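Local coordinates for ribonuclease VapC (Caulobacter crescentus, PDB 5L6M), which probably acts as the toxic, magnesium-dependent ribonuclease of a toxin-antitoxin system, built on a PIN domain, at residues B[107-112]-B[121-126]. Residues are numbered along the deposited sequence; the frame is centred on the assembly and turned at random.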
# COMPACT_ATOMS: atom_id res chain seq x y z
N ALA B 107 14.70 8.82 12.86
CA ALA B 107 15.37 9.79 13.69
C ALA B 107 15.09 9.49 15.15
O ALA B 107 14.06 8.91 15.48
CB ALA B 107 14.92 11.22 13.35
N THR B 108 16.02 9.88 16.00
CA THR B 108 15.83 9.76 17.44
C THR B 108 14.98 10.93 17.93
O THR B 108 15.21 12.08 17.54
CB THR B 108 17.19 9.73 18.15
OG1 THR B 108 17.83 8.47 17.94
CG2 THR B 108 17.06 9.99 19.65
N PHE B 109 13.98 10.64 18.77
CA PHE B 109 13.00 11.62 19.23
C PHE B 109 13.43 12.14 20.60
O PHE B 109 13.60 11.35 21.53
CB PHE B 109 11.63 10.99 19.33
CG PHE B 109 10.53 11.95 19.69
CD1 PHE B 109 10.12 12.91 18.79
CD2 PHE B 109 9.90 11.86 20.91
CE1 PHE B 109 9.10 13.78 19.12
CE2 PHE B 109 8.87 12.72 21.23
CZ PHE B 109 8.47 13.69 20.34
N VAL B 110 13.61 13.46 20.72
CA VAL B 110 14.12 14.07 21.96
C VAL B 110 12.95 14.76 22.64
O VAL B 110 12.30 15.63 22.04
CB VAL B 110 15.28 15.04 21.68
CG1 VAL B 110 15.94 15.57 23.00
CG2 VAL B 110 16.31 14.37 20.79
N THR B 111 12.65 14.35 23.87
CA THR B 111 11.48 14.87 24.56
C THR B 111 11.72 15.02 26.06
O THR B 111 12.60 14.39 26.65
CB THR B 111 10.27 13.97 24.32
OG1 THR B 111 9.14 14.50 25.04
CG2 THR B 111 10.58 12.52 24.76
N PHE B 112 10.91 15.89 26.67
CA PHE B 112 10.80 15.98 28.12
C PHE B 112 9.74 15.06 28.68
O PHE B 112 9.60 14.97 29.90
CB PHE B 112 10.43 17.40 28.57
CG PHE B 112 11.47 18.42 28.26
CD1 PHE B 112 12.81 18.14 28.45
CD2 PHE B 112 11.10 19.66 27.78
CE1 PHE B 112 13.77 19.07 28.17
CE2 PHE B 112 12.06 20.60 27.49
CZ PHE B 112 13.40 20.30 27.68
N PRO B 121 5.96 1.49 19.04
CA PRO B 121 6.97 0.50 18.64
C PRO B 121 7.99 1.08 17.66
O PRO B 121 7.63 1.80 16.73
CB PRO B 121 6.14 -0.61 17.97
CG PRO B 121 4.79 -0.47 18.52
CD PRO B 121 4.59 1.03 18.77
N GLY B 122 9.27 0.77 17.90
CA GLY B 122 10.33 1.15 16.98
C GLY B 122 10.95 2.51 17.22
O GLY B 122 11.95 2.84 16.57
N LEU B 123 10.40 3.30 18.14
CA LEU B 123 10.81 4.69 18.30
C LEU B 123 12.08 4.76 19.12
O LEU B 123 12.12 4.27 20.26
CB LEU B 123 9.70 5.51 18.96
CG LEU B 123 10.03 7.00 19.10
CD1 LEU B 123 10.09 7.64 17.73
CD2 LEU B 123 8.98 7.67 19.99
N SER B 124 13.13 5.35 18.54
CA SER B 124 14.35 5.68 19.27
C SER B 124 14.12 6.95 20.07
O SER B 124 13.81 8.01 19.50
CB SER B 124 15.50 5.85 18.28
OG SER B 124 16.63 6.46 18.89
N LEU B 125 14.27 6.86 21.39
CA LEU B 125 13.84 7.88 22.32
C LEU B 125 15.04 8.46 23.07
O LEU B 125 15.86 7.71 23.61
CB LEU B 125 12.84 7.30 23.33
CG LEU B 125 11.35 7.63 23.17
CD1 LEU B 125 10.57 6.92 24.26
CD2 LEU B 125 11.13 9.14 23.24
N LEU B 126 15.13 9.77 23.12
CA LEU B 126 16.11 10.41 24.00
C LEU B 126 15.34 11.22 25.03
O LEU B 126 14.69 12.21 24.69
CB LEU B 126 17.08 11.29 23.21
CG LEU B 126 18.07 12.08 24.04
CD1 LEU B 126 18.77 11.16 25.04
CD2 LEU B 126 19.06 12.74 23.12
O HOH W 1 13.04 6.50 15.74
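Phe109 is gripped through both its backbone polar atoms by the neighbouring strand: its N donates to Ser124 O at 2.7 Å, and its O accepts from Leu126 N at the same length, both bonds within 6° of straight. Thr111 N then reaches Leu126 O at 3.1 Å. This alternation, with Phe109 paired to Leu125 and Val110 to Leu126, defines a parallel ladder. Where the ladder begins, a water bridges Ala107 O and Ser124 N, and the hydroxyls Thr108 OG1 and Ser124 OG meet tip to tip at 2.5 Å, a short hydrogen bond.

Side chains sort by face. On one, Leu125 CD2 lies at the edge of the Phe109 ring, in its plane, 3.8 Å from Phe109 CD2, and also touches Thr111 CG2 at 3.7 Å; Leu123 CD1 meets Phe109 CB. On the other, Val110 CG2 and Leu126 CD2 run side by side, while Thr108 CG2, turned anti to its own N, packs on Leu126 CB at 3.8 Å.

Thr111 OG1 hydrogen-bonds outside the two segments, to Asn113 N and to OD2 of Asp6, a predicted magnesium ligand, linking this strand to the probable metal site. Phe109 and Leu123 rest on helix 93-104, and Leu126 on Tyr3. Strand 108-111 lies between strands 3-5 and 125-127 in the parallel PIN-domain sheet, paired to the first through backbone hydrogen bonds of Thr108 and Val110, with 125-127 outermost within the chain.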